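Local coordinates for bifunctional protein PutA (Bdellovibrio bacteriovorus, PDB 5UR2) that probably oxidises L-proline to L-glutamate in two steps, using a flavin-dependent proline dehydrogenase and an NAD+-dependent glutamate semialdehyde dehydrogenase joined in one chain, at residues B[41-46]-B[52-57]; B[161-166]-B[226-231]; B[256-261]-B[291-296]; B[540-545]-B[632-637]; B[587-592]-B[777-782]. All blocks are in the same frame, centred on the assembly; numbering follows the deposited sequence.

Contact 1. Residues B[41-46]-B[52-57]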
# COMPACT_ATOMS: atom_id res chain seq x y z
N GLU B 41 37.32 -23.73 -2.68
CA GLU B 41 36.41 -24.59 -3.42
C GLU B 41 34.99 -24.49 -2.86
O GLU B 41 34.03 -24.26 -3.61
CB GLU B 41 36.90 -26.05 -3.41
N TRP B 42 34.84 -24.62 -1.54
CA TRP B 42 33.52 -24.49 -0.94
C TRP B 42 32.94 -23.10 -1.18
O TRP B 42 31.74 -22.95 -1.46
CB TRP B 42 33.58 -24.80 0.55
N SER B 43 33.79 -22.06 -1.14
CA SER B 43 33.31 -20.70 -1.37
C SER B 43 32.83 -20.49 -2.80
O SER B 43 31.80 -19.84 -3.03
CB SER B 43 34.40 -19.68 -1.02
OG SER B 43 34.57 -19.58 0.38
N MET B 44 33.56 -21.02 -3.79
CA MET B 44 33.14 -20.85 -5.17
C MET B 44 31.88 -21.66 -5.48
O MET B 44 31.15 -21.30 -6.40
CB MET B 44 34.27 -21.23 -6.12
CG MET B 44 35.42 -20.21 -6.15
SD MET B 44 36.79 -20.68 -7.26
CE MET B 44 37.43 -22.14 -6.44
N LYS B 45 31.60 -22.71 -4.69
CA LYS B 45 30.42 -23.54 -4.90
C LYS B 45 29.16 -23.02 -4.20
O LYS B 45 28.06 -23.38 -4.61
CB LYS B 45 30.70 -24.97 -4.43
N ASN B 46 29.30 -22.21 -3.14
CA ASN B 46 28.17 -21.81 -2.30
C ASN B 46 28.36 -20.36 -1.84
O ASN B 46 29.25 -20.09 -1.03
CB ASN B 46 28.03 -22.76 -1.11
CG ASN B 46 27.00 -22.31 -0.08
OD1 ASN B 46 26.10 -21.53 -0.38
ND2 ASN B 46 27.12 -22.83 1.13
N ASN B 52 29.86 -16.07 4.66
CA ASN B 52 30.12 -16.35 6.07
C ASN B 52 31.59 -16.64 6.34
O ASN B 52 32.14 -16.21 7.36
CB ASN B 52 29.24 -17.50 6.55
CG ASN B 52 27.77 -17.13 6.61
OD1 ASN B 52 27.42 -15.95 6.66
ND2 ASN B 52 26.91 -18.14 6.61
N MET B 53 32.25 -17.39 5.45
CA MET B 53 33.65 -17.72 5.71
C MET B 53 34.53 -16.48 5.62
O MET B 53 35.44 -16.30 6.44
CB MET B 53 34.14 -18.83 4.77
CG MET B 53 35.61 -19.22 4.97
SD MET B 53 36.08 -19.79 6.64
CE MET B 53 35.08 -21.28 6.79
N PHE B 54 34.27 -15.60 4.64
CA PHE B 54 35.09 -14.40 4.51
C PHE B 54 34.84 -13.41 5.66
O PHE B 54 35.77 -12.74 6.12
CB PHE B 54 34.83 -13.70 3.17
CG PHE B 54 35.33 -14.46 1.96
CD1 PHE B 54 35.83 -15.75 2.07
CD2 PHE B 54 35.33 -13.86 0.71
CE1 PHE B 54 36.28 -16.44 0.95
CE2 PHE B 54 35.79 -14.54 -0.42
CZ PHE B 54 36.26 -15.82 -0.30
N ARG B 55 33.59 -13.30 6.12
CA ARG B 55 33.29 -12.45 7.27
C ARG B 55 33.91 -13.00 8.54
O ARG B 55 34.45 -12.24 9.36
CB ARG B 55 31.78 -12.31 7.44
CG ARG B 55 31.12 -11.45 6.38
CD ARG B 55 29.63 -11.32 6.62
NE ARG B 55 29.06 -10.29 5.76
CZ ARG B 55 27.76 -10.02 5.68
NH1 ARG B 55 26.91 -10.73 6.41
NH2 ARG B 55 27.32 -9.07 4.86
N PHE B 56 33.84 -14.32 8.72
CA PHE B 56 34.47 -14.92 9.89
C PHE B 56 35.97 -14.64 9.89
O PHE B 56 36.53 -14.20 10.90
CB PHE B 56 34.23 -16.43 9.90
CG PHE B 56 34.85 -17.10 11.09
CD1 PHE B 56 34.18 -17.12 12.30
CD2 PHE B 56 36.12 -17.65 11.02
CE1 PHE B 56 34.75 -17.72 13.41
CE2 PHE B 56 36.69 -18.24 12.12
CZ PHE B 56 36.01 -18.28 13.32
N VAL B 57 36.62 -14.85 8.75
CA VAL B 57 38.05 -14.57 8.66
C VAL B 57 38.31 -13.12 8.99
O VAL B 57 39.28 -12.79 9.69
CB VAL B 57 38.58 -14.96 7.27
CG1 VAL B 57 40.01 -14.48 7.07
CG2 VAL B 57 38.52 -16.46 7.10

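Contact 2. Residues B[161-166]-B[226-231]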
# COMPACT_ATOMS: atom_id res chain seq x y z
N LYS B 161 56.97 5.04 10.57
CA LYS B 161 57.25 3.68 10.14
C LYS B 161 58.01 3.66 8.82
O LYS B 161 58.98 2.90 8.67
CB LYS B 161 55.96 2.87 10.00
CG LYS B 161 55.44 2.30 11.29
CD LYS B 161 54.26 1.39 11.01
CE LYS B 161 53.68 0.82 12.30
NZ LYS B 161 52.66 -0.24 12.03
N TYR B 162 57.61 4.50 7.86
CA TYR B 162 58.28 4.50 6.56
C TYR B 162 59.69 5.07 6.66
O TYR B 162 60.63 4.49 6.11
CB TYR B 162 57.45 5.25 5.53
CG TYR B 162 56.56 4.28 4.83
CD1 TYR B 162 57.00 3.60 3.71
CD2 TYR B 162 55.31 3.98 5.34
CE1 TYR B 162 56.21 2.67 3.09
CE2 TYR B 162 54.52 3.05 4.72
CZ TYR B 162 54.96 2.40 3.60
OH TYR B 162 54.16 1.47 2.98
N MET B 163 59.86 6.18 7.40
CA MET B 163 61.19 6.75 7.57
C MET B 163 62.14 5.72 8.19
O MET B 163 63.28 5.59 7.75
CB MET B 163 61.13 8.01 8.43
CG MET B 163 60.31 9.18 7.87
SD MET B 163 60.96 9.92 6.35
CE MET B 163 62.33 10.90 6.95
N GLU B 164 61.68 4.99 9.21
CA GLU B 164 62.53 3.97 9.82
C GLU B 164 62.78 2.82 8.86
O GLU B 164 63.91 2.30 8.79
CB GLU B 164 61.90 3.45 11.11
CG GLU B 164 61.93 4.43 12.26
CD GLU B 164 60.85 4.15 13.29
OE1 GLU B 164 60.21 3.08 13.19
OE2 GLU B 164 60.63 5.00 14.19
N LEU B 165 61.76 2.39 8.11
CA LEU B 165 61.92 1.29 7.17
C LEU B 165 62.98 1.61 6.13
O LEU B 165 63.87 0.80 5.87
CB LEU B 165 60.60 0.94 6.49
CG LEU B 165 60.74 -0.11 5.37
CD1 LEU B 165 61.17 -1.45 5.93
CD2 LEU B 165 59.45 -0.28 4.58
N VAL B 166 62.89 2.80 5.52
CA VAL B 166 63.82 3.16 4.44
C VAL B 166 65.25 3.23 4.96
O VAL B 166 66.18 2.70 4.34
CB VAL B 166 63.39 4.48 3.79
CG1 VAL B 166 64.49 4.99 2.87
CG2 VAL B 166 62.10 4.28 3.02
N PHE B 226 60.00 10.67 0.15
CA PHE B 226 60.68 10.72 -1.14
C PHE B 226 62.11 11.21 -1.00
O PHE B 226 63.02 10.70 -1.65
CB PHE B 226 59.91 11.60 -2.12
CG PHE B 226 58.81 10.89 -2.85
CD1 PHE B 226 57.95 10.04 -2.18
CD2 PHE B 226 58.64 11.07 -4.21
CE1 PHE B 226 56.93 9.37 -2.85
CE2 PHE B 226 57.62 10.41 -4.90
CZ PHE B 226 56.77 9.57 -4.21
N ARG B 227 62.33 12.19 -0.12
CA ARG B 227 63.68 12.73 0.04
C ARG B 227 64.62 11.69 0.64
O ARG B 227 65.72 11.46 0.12
CB ARG B 227 63.66 13.99 0.90
CG ARG B 227 65.07 14.52 1.20
CD ARG B 227 65.08 15.76 2.10
NE ARG B 227 64.35 16.87 1.51
CZ ARG B 227 63.31 17.47 2.07
NH1 ARG B 227 62.87 17.06 3.26
NH2 ARG B 227 62.71 18.49 1.46
N LEU B 228 64.20 11.06 1.74
CA LEU B 228 65.04 10.04 2.37
C LEU B 228 65.35 8.91 1.40
O LEU B 228 66.48 8.42 1.34
CB LEU B 228 64.38 9.52 3.64
CG LEU B 228 65.16 8.43 4.37
CD1 LEU B 228 66.48 9.01 4.85
CD2 LEU B 228 64.37 7.90 5.55
N GLY B 229 64.34 8.44 0.65
CA GLY B 229 64.59 7.40 -0.33
C GLY B 229 65.63 7.82 -1.35
O GLY B 229 66.57 7.07 -1.65
N MET B 230 65.48 9.02 -1.90
CA MET B 230 66.45 9.52 -2.87
C MET B 230 67.84 9.56 -2.26
O MET B 230 68.81 9.10 -2.87
CB MET B 230 66.03 10.91 -3.34
CG MET B 230 66.96 11.52 -4.39
SD MET B 230 66.39 13.15 -4.97
CE MET B 230 66.51 14.08 -3.43
N GLU B 231 67.94 10.05 -1.02
CA GLU B 231 69.26 10.15 -0.41
C GLU B 231 69.88 8.77 -0.22
O GLU B 231 71.09 8.61 -0.40
CB GLU B 231 69.16 10.88 0.93
CG GLU B 231 68.87 12.37 0.79
CD GLU B 231 68.46 13.03 2.08
OE1 GLU B 231 68.26 12.32 3.08
OE2 GLU B 231 68.31 14.28 2.09

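Contact 3. Residues B[256-261]-B[291-296]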
# COMPACT_ATOMS: atom_id res chain seq x y z
N LEU B 256 55.16 16.72 -7.04
CA LEU B 256 56.23 16.43 -6.09
C LEU B 256 57.54 16.10 -6.81
O LEU B 256 58.58 16.69 -6.49
CB LEU B 256 55.80 15.29 -5.16
CG LEU B 256 56.70 15.03 -3.95
CD1 LEU B 256 56.84 16.28 -3.08
CD2 LEU B 256 56.14 13.86 -3.14
N ILE B 257 57.51 15.16 -7.76
CA ILE B 257 58.75 14.72 -8.40
C ILE B 257 59.24 15.69 -9.47
O ILE B 257 60.32 15.47 -10.04
CB ILE B 257 58.65 13.32 -9.06
CG1 ILE B 257 57.84 13.35 -10.35
CG2 ILE B 257 58.05 12.27 -8.09
CD1 ILE B 257 58.03 12.08 -11.22
N ASN B 258 58.49 16.75 -9.76
CA ASN B 258 58.97 17.82 -10.62
C ASN B 258 59.59 18.98 -9.85
O ASN B 258 60.05 19.94 -10.47
CB ASN B 258 57.85 18.36 -11.53
CG ASN B 258 58.41 19.06 -12.78
OD1 ASN B 258 59.36 18.57 -13.40
ND2 ASN B 258 57.81 20.19 -13.15
N GLU B 259 59.60 18.92 -8.51
CA GLU B 259 60.25 19.95 -7.72
C GLU B 259 61.77 19.90 -7.90
O GLU B 259 62.34 18.84 -8.18
CB GLU B 259 59.88 19.80 -6.24
CG GLU B 259 58.39 19.97 -5.96
CD GLU B 259 58.02 19.72 -4.50
OE1 GLU B 259 58.93 19.39 -3.69
OE2 GLU B 259 56.81 19.83 -4.17
N PRO B 260 62.45 21.05 -7.75
CA PRO B 260 63.90 21.11 -8.03
C PRO B 260 64.73 19.99 -7.41
O PRO B 260 65.56 19.37 -8.09
CB PRO B 260 64.30 22.48 -7.46
CG PRO B 260 63.09 23.31 -7.62
CD PRO B 260 61.91 22.39 -7.40
N GLU B 261 64.52 19.69 -6.13
CA GLU B 261 65.36 18.69 -5.47
C GLU B 261 65.10 17.28 -5.97
O GLU B 261 65.92 16.39 -5.70
CB GLU B 261 65.16 18.76 -3.95
CG GLU B 261 63.82 18.18 -3.47
CD GLU B 261 63.67 18.20 -1.95
OE1 GLU B 261 64.57 17.71 -1.23
OE2 GLU B 261 62.63 18.70 -1.46
N GLN B 291 58.36 13.62 -20.30
CA GLN B 291 59.21 14.32 -21.25
C GLN B 291 59.51 15.73 -20.75
O GLN B 291 60.67 16.15 -20.68
CB GLN B 291 58.55 14.34 -22.62
CG GLN B 291 59.48 14.76 -23.73
CD GLN B 291 58.74 15.18 -24.97
OE1 GLN B 291 57.52 15.39 -24.93
NE2 GLN B 291 59.46 15.30 -26.08
N LYS B 292 58.47 16.46 -20.36
CA LYS B 292 58.66 17.81 -19.84
C LYS B 292 59.55 17.79 -18.60
O LYS B 292 60.41 18.67 -18.43
CB LYS B 292 57.30 18.44 -19.53
CG LYS B 292 57.34 19.71 -18.69
CD LYS B 292 55.93 20.13 -18.28
N ARG B 293 59.39 16.78 -17.75
CA ARG B 293 60.22 16.68 -16.56
C ARG B 293 61.70 16.56 -16.92
O ARG B 293 62.56 17.15 -16.26
CB ARG B 293 59.78 15.49 -15.70
CG ARG B 293 60.64 15.26 -14.47
CD ARG B 293 60.05 14.15 -13.62
NE ARG B 293 60.71 13.98 -12.33
CZ ARG B 293 61.46 12.93 -12.01
NH1 ARG B 293 61.67 11.95 -12.88
NH2 ARG B 293 62.01 12.85 -10.80
N GLY B 294 62.00 15.84 -18.01
CA GLY B 294 63.36 15.68 -18.46
C GLY B 294 64.15 14.58 -17.80
O GLY B 294 65.36 14.47 -18.04
N THR B 295 63.52 13.77 -16.95
CA THR B 295 64.13 12.65 -16.30
C THR B 295 63.03 11.60 -16.20
O THR B 295 61.90 11.93 -15.81
CB THR B 295 64.67 12.99 -14.91
OG1 THR B 295 65.74 13.95 -15.04
CG2 THR B 295 65.15 11.74 -14.17
N PRO B 296 63.30 10.36 -16.57
CA PRO B 296 62.25 9.33 -16.50
C PRO B 296 61.83 9.05 -15.06
O PRO B 296 62.54 9.33 -14.09
CB PRO B 296 62.90 8.11 -17.15
CG PRO B 296 64.04 8.70 -18.01
CD PRO B 296 64.52 9.87 -17.24

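Contact 4. Residues B[540-545]-B[632-637]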
# COMPACT_ATOMS: atom_id res chain seq x y z
N GLN B 540 -7.09 32.85 4.67
CA GLN B 540 -8.19 33.08 3.74
C GLN B 540 -7.78 32.79 2.31
O GLN B 540 -8.54 32.16 1.56
CB GLN B 540 -8.71 34.53 3.86
CG GLN B 540 -9.60 34.83 5.09
CD GLN B 540 -10.89 34.02 5.13
OE1 GLN B 540 -11.40 33.58 4.09
NE2 GLN B 540 -11.43 33.80 6.33
N ALA B 541 -6.58 33.24 1.91
CA ALA B 541 -6.10 32.97 0.55
C ALA B 541 -5.96 31.47 0.27
O ALA B 541 -6.33 30.99 -0.81
CB ALA B 541 -4.76 33.68 0.31
N ALA B 542 -5.47 30.71 1.26
CA ALA B 542 -5.33 29.26 1.10
C ALA B 542 -6.68 28.57 1.01
O ALA B 542 -6.87 27.65 0.19
CB ALA B 542 -4.54 28.69 2.29
N GLN B 543 -7.64 28.98 1.84
CA GLN B 543 -8.96 28.38 1.82
C GLN B 543 -9.68 28.67 0.50
O GLN B 543 -10.26 27.76 -0.11
CB GLN B 543 -9.77 28.86 3.02
CG GLN B 543 -11.16 28.24 3.14
CD GLN B 543 -11.12 26.73 3.39
OE1 GLN B 543 -10.15 26.20 3.95
NE2 GLN B 543 -12.17 26.04 2.97
N THR B 544 -9.61 29.91 0.02
CA THR B 544 -10.21 30.23 -1.27
C THR B 544 -9.57 29.39 -2.37
O THR B 544 -10.26 28.81 -3.22
CB THR B 544 -10.06 31.72 -1.58
OG1 THR B 544 -10.84 32.47 -0.66
CG2 THR B 544 -10.51 32.05 -3.00
N ALA B 545 -8.24 29.33 -2.37
CA ALA B 545 -7.54 28.56 -3.39
C ALA B 545 -7.88 27.08 -3.32
O ALA B 545 -8.00 26.42 -4.37
CB ALA B 545 -6.03 28.77 -3.25
N ARG B 632 -7.50 17.01 2.14
CA ARG B 632 -8.13 17.40 3.41
C ARG B 632 -8.47 18.89 3.51
O ARG B 632 -9.53 19.23 4.04
CB ARG B 632 -7.23 17.02 4.60
CG ARG B 632 -6.84 15.55 4.67
CD ARG B 632 -6.25 15.14 6.04
NE ARG B 632 -7.31 14.94 7.05
CZ ARG B 632 -7.48 15.68 8.13
NH1 ARG B 632 -6.66 16.69 8.39
NH2 ARG B 632 -8.48 15.41 8.98
N GLY B 633 -7.62 19.80 3.06
CA GLY B 633 -7.92 21.23 3.18
C GLY B 633 -6.63 22.03 3.36
O GLY B 633 -5.58 21.64 2.86
N VAL B 634 -6.74 23.14 4.09
CA VAL B 634 -5.58 24.01 4.30
C VAL B 634 -4.61 23.33 5.25
O VAL B 634 -5.00 22.87 6.33
CB VAL B 634 -6.00 25.39 4.82
CG1 VAL B 634 -4.77 26.20 5.18
CG2 VAL B 634 -6.85 26.15 3.77
N THR B 635 -3.34 23.27 4.86
CA THR B 635 -2.30 22.63 5.66
C THR B 635 -1.35 23.67 6.20
O THR B 635 -0.77 24.44 5.43
CB THR B 635 -1.54 21.60 4.83
OG1 THR B 635 -2.45 20.56 4.46
CG2 THR B 635 -0.37 21.00 5.62
N ALA B 636 -1.17 23.68 7.52
CA ALA B 636 -0.19 24.55 8.17
C ALA B 636 1.14 23.82 8.24
O ALA B 636 1.20 22.70 8.75
CB ALA B 636 -0.66 24.94 9.57
N VAL B 637 2.19 24.44 7.71
CA VAL B 637 3.53 23.86 7.66
C VAL B 637 4.45 24.70 8.54
O VAL B 637 4.69 25.89 8.26
CB VAL B 637 4.05 23.78 6.22
CG1 VAL B 637 5.53 23.41 6.20
CG2 VAL B 637 3.22 22.75 5.43
O HOH W 1 -9.44 23.92 5.07

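Contact 5. Residues B[587-592]-B[777-782]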
# COMPACT_ATOMS: atom_id res chain seq x y z
N TRP B 587 29.62 22.93 3.06
CA TRP B 587 29.35 22.69 1.64
C TRP B 587 28.60 21.39 1.35
O TRP B 587 27.56 21.39 0.69
CB TRP B 587 30.64 22.69 0.82
CG TRP B 587 31.35 24.01 0.62
CD1 TRP B 587 31.27 25.13 1.40
CD2 TRP B 587 32.27 24.33 -0.44
NE1 TRP B 587 32.07 26.12 0.89
CE2 TRP B 587 32.70 25.65 -0.24
CE3 TRP B 587 32.75 23.63 -1.55
CZ2 TRP B 587 33.60 26.29 -1.10
CZ3 TRP B 587 33.66 24.26 -2.39
CH2 TRP B 587 34.06 25.57 -2.16
N ALA B 588 29.15 20.26 1.80
CA ALA B 588 28.58 18.96 1.46
C ALA B 588 27.25 18.73 2.19
O ALA B 588 26.36 18.06 1.65
CB ALA B 588 29.57 17.84 1.79
N GLU B 589 27.11 19.26 3.41
CA GLU B 589 25.83 19.19 4.12
C GLU B 589 24.74 19.96 3.38
O GLU B 589 23.63 19.46 3.18
CB GLU B 589 26.01 19.72 5.54
CG GLU B 589 27.02 18.92 6.30
CD GLU B 589 26.46 17.56 6.64
OE1 GLU B 589 25.44 17.49 7.37
OE2 GLU B 589 26.98 16.56 6.09
N ALA B 590 25.05 21.19 2.95
CA ALA B 590 24.09 21.97 2.19
C ALA B 590 23.74 21.29 0.87
O ALA B 590 22.57 21.30 0.45
CB ALA B 590 24.64 23.38 1.94
N ASP B 591 24.74 20.71 0.18
CA ASP B 591 24.47 19.99 -1.08
C ASP B 591 23.54 18.81 -0.85
O ASP B 591 22.60 18.58 -1.62
CB ASP B 591 25.78 19.51 -1.71
CG ASP B 591 25.56 18.70 -2.99
OD1 ASP B 591 24.74 19.11 -3.84
OD2 ASP B 591 26.20 17.65 -3.13
N GLY B 592 23.81 18.02 0.20
CA GLY B 592 22.90 16.95 0.55
C GLY B 592 21.50 17.46 0.85
O GLY B 592 20.51 16.77 0.56
N GLY B 777 26.29 18.30 15.20
CA GLY B 777 25.33 17.57 15.99
C GLY B 777 23.92 18.13 15.94
O GLY B 777 23.07 17.66 16.69
N GLN B 778 23.65 19.10 15.07
CA GLN B 778 22.34 19.75 15.01
C GLN B 778 21.38 18.98 14.08
O GLN B 778 20.86 19.50 13.10
CB GLN B 778 22.49 21.20 14.55
CG GLN B 778 23.45 22.06 15.42
CD GLN B 778 23.55 23.51 14.92
OE1 GLN B 778 23.04 24.44 15.57
NE2 GLN B 778 24.18 23.71 13.76
N LYS B 779 21.16 17.71 14.42
CA LYS B 779 20.25 16.85 13.69
C LYS B 779 19.41 16.07 14.68
O LYS B 779 19.89 15.72 15.76
CB LYS B 779 20.98 15.87 12.76
CG LYS B 779 21.96 16.52 11.80
CD LYS B 779 22.56 15.53 10.79
CE LYS B 779 23.62 16.25 9.91
NZ LYS B 779 24.23 15.40 8.86
N CYS B 780 18.15 15.83 14.33
CA CYS B 780 17.33 14.98 15.18
C CYS B 780 17.85 13.55 15.21
O CYS B 780 17.56 12.82 16.17
CB CYS B 780 15.86 15.00 14.71
SG CYS B 780 14.95 16.58 14.94
N SER B 781 18.59 13.14 14.19
CA SER B 781 19.16 11.81 14.09
C SER B 781 20.56 11.70 14.68
O SER B 781 21.14 10.60 14.65
CB SER B 781 19.19 11.37 12.61
OG SER B 781 19.96 12.29 11.84
N ALA B 782 21.12 12.79 15.21
CA ALA B 782 22.53 12.82 15.58
C ALA B 782 22.82 11.85 16.72
O ALA B 782 22.02 11.69 17.65
CB ALA B 782 22.95 14.24 15.99

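Contact 1. Residues B[41-46]-B[52-57]
Ser43 and Met53 mark the closest approach of the two backbones, their CA atoms 7.7 Å apart, where the end of helix 35-45 lies beside the middle of helix 47-59. The gap is bridged mainly by one small and one large side chain. Ser43 OG sits 3.6 Å from Phe54 CE1, approaching the ring obliquely. The hydroxyl is not spent on the ring, however: it hydrogen-bonds back to Ile39 O one turn earlier in its own helix. With OG beside the backbone N (chi1 -74°), that bond ties the polar group to the helix, and a short serine can then face an aromatic partner in a buried spot.

Phe54 leaves its helix alongside the other segment, and its length carries CE1 and CZ across; CZ lies 4.2 Å from Ser43 OG. The ring also packs on Leu420 and Leu421 of helix 409-423, so an aromatic side chain suits a place that must reach two neighbours. Met53 adds only a grazing touch, its CB 4.5 Å from Ser43 OG, while its thioether turns off toward Phe77.

Between the helices, Asn46 both leaves the first helix and N-caps the second, its OD1 making a weak hydrogen bond to Lys48 N. The result is two consecutive helices joined through one residue, part of the helical N-terminal domain of PutA and set against a helix of the proline dehydrogenase region.

Contact 2. Residues B[161-166]-B[226-231]
Leu228 lies between Met163 and Val166 of the neighbouring helix. The two helical segments run parallel, with an angle of 0° and axes 9.9 Å apart. The tight part lies on the inner side. Val166 CG1 comes within 3.8 Å of Leu228 CG, the two branched side chains lying alongside one another and pointing opposite ways. CG1 stands anti to the backbone N (chi1 169°), which also brings it to 4.0 Å from Gly229 CA. Since glycine carries no side chain, the valine methyl can press almost directly on that helix backbone, and Val166 CA and Gly229 CA come as near as 6.4 Å. Leu228 CD2 is equally close-set, 3.4 Å from Met163 O, which accepts a hydrogen bond from Thr167 OG1.

Toward solvent the packing thins. The Met163 chain, bent at chi2 and chi3, folds its terminal CE over to 3.9 Å from Leu228 CD2. A flexible thioether suits this partly exposed margin.

Between these two segments there is no hydrogen bond, so the joint between successive outer helices of the proline dehydrogenase barrel depends here on shape and the burial of hydrocarbon.

Contact 3. Residues B[256-261]-B[291-296]
Ile257 O is gripped by two nitrogens of Arg293. NE makes the stronger bond, 2.8 Å from Ile257 O with an N-H...O angle of 159°; NH2 adds a weak one to Ile257 O at 3.2 Å. The oxygen lies in the guanidinium plane, whereas NE stands above the carbonyl plane by 53°. The far side of the same group turns back on its own segment: NH1 bonds Thr295 O at 2.9 Å, and weakly Pro296 O. NH2 also reaches Tyr265 O, so this buried cation is surrounded by backbone carbonyls, and arginine, with its several N-H groups, can serve them all.

Ile257 CG1 lies between the backbone N and the carbonyl carbon (chi1 74°), which swings CD1 over one face of the guanidinium, 3.5 Å from Arg293 NE. The extended arginine crosses it at about a right angle. Nearer the arginine backbone, Asn258 OD1 lies alongside the aliphatic part, 3.7 Å from Arg293 CG.

Gly294 follows helix 279-293 with positive phi, where a CB would jam against the preceding carbonyl O. Arg293 thus ties together the C-terminal ends of two successive outer helices in the (beta/alpha)8 barrel of proline dehydrogenase.

Contact 4. Residues B[540-545]-B[632-637]
Val634 meets Ala542 and Gln543 where helix 532-549 lies on strand 623-638, a helix-on-sheet layer of the Rossmann-type NAD-binding domain in the aldehyde dehydrogenase fold.

The apolar part is small and close. Ala542 CB touches both methyls of the valine, 3.7 Å from Val634 CG2 and 3.8 Å from Val634 CG1. The small alanine lets the helix approach the sheet, to a CA separation of 6.1 Å between Gln543 and Val634, while the branched valine packs both methyls against it and suits a strand. Neighbouring strands finish the seat: Ala542 also packs on Val663 and Asn692, and Val634 on Thr661.

The polar part runs through water. A bound water donates to Gln543 OE1 at 2.6 Å and accepts from Val634 N at 3.0 Å, so Val634 N gains a partner without a direct bond to the helix. Glutamine has the length and the acceptor for this; its CG is anti to the backbone N (chi1 -177°), and the bend at chi2 directs the amide toward the strand. Val634 O in turn accepts a hydrogen bond from Thr712 OG1.

Between the two kinds of contact sits Val634 CG2, 3.3 Å from Gln543 OE1 and 3.5 Å from Gln543 N.

Contact 5. Residues B[587-592]-B[777-782]
A lone salt bridge, Lys779 NZ to Glu589 OE1 at 2.8 Å, spans backbones that stay far apart: the CA atoms of these two residues, the nearest across the contact, are 11.3 Å from each other. Long side chains make this possible. Beyond CG the lysine is fully extended, chi4 -177°, and carries its ammonium straight out toward the helix. Glu589 is instead bent at chi2 (-71°), so its carboxylate turns to meet the lysine as the two side chains meet at a slant. OE1 is met on its syn side, with NZ 16° out of the carboxylate plane, and Lys779 CE follows at 3.4 Å from Glu589 OE1. The other oxygen, OE2, is hydrogen-bonded to Tyr770 OH, which would limit rotation of the carboxylate.

The lysine belongs to the loop of the aldehyde dehydrogenase domain that bears Cys780, the predicted active-site cysteine, ahead of strand 783-789. Lys779 opens a type I beta turn closed by a weak bond from Ala782 N to Lys779 O. Cys780 O and Ala782 O both accept from Asn751 ND2, and Gln778 O accepts from Asn642 ND2. Within this loop the lysine and cysteine side chains diverge, Cys780 SG lying 11.2 Å from Lys779 NZ. Because Lys779 is buried, the carboxylate of Glu589, near the start of helix 587-611, probably offsets the cost of holding its charge there.

In the fold
Along the chain, contacts 1, 2 and 3 follow in series, whereas contacts 4 and 5 interlock, their segments alternating. Contact 1 belongs to the N-terminal helical region, with its centre 39 Å from that of contact 2. Contacts 2 and 3 share the proline dehydrogenase barrel; their centres are 19 Å apart and they touch directly, through the Arg227-Glu261 salt bridge and Phe226 packed on Ile257, so that four outer helices are joined. Contacts 4 and 5 lie in the aldehyde dehydrogenase region, centres 31 Å apart. The centres of contacts 2 and 4 are about 71 Å apart, on opposite sides of the chain's centre, with contact 5 nearer that centre, reflecting two catalytic units side by side in one channelling enzyme.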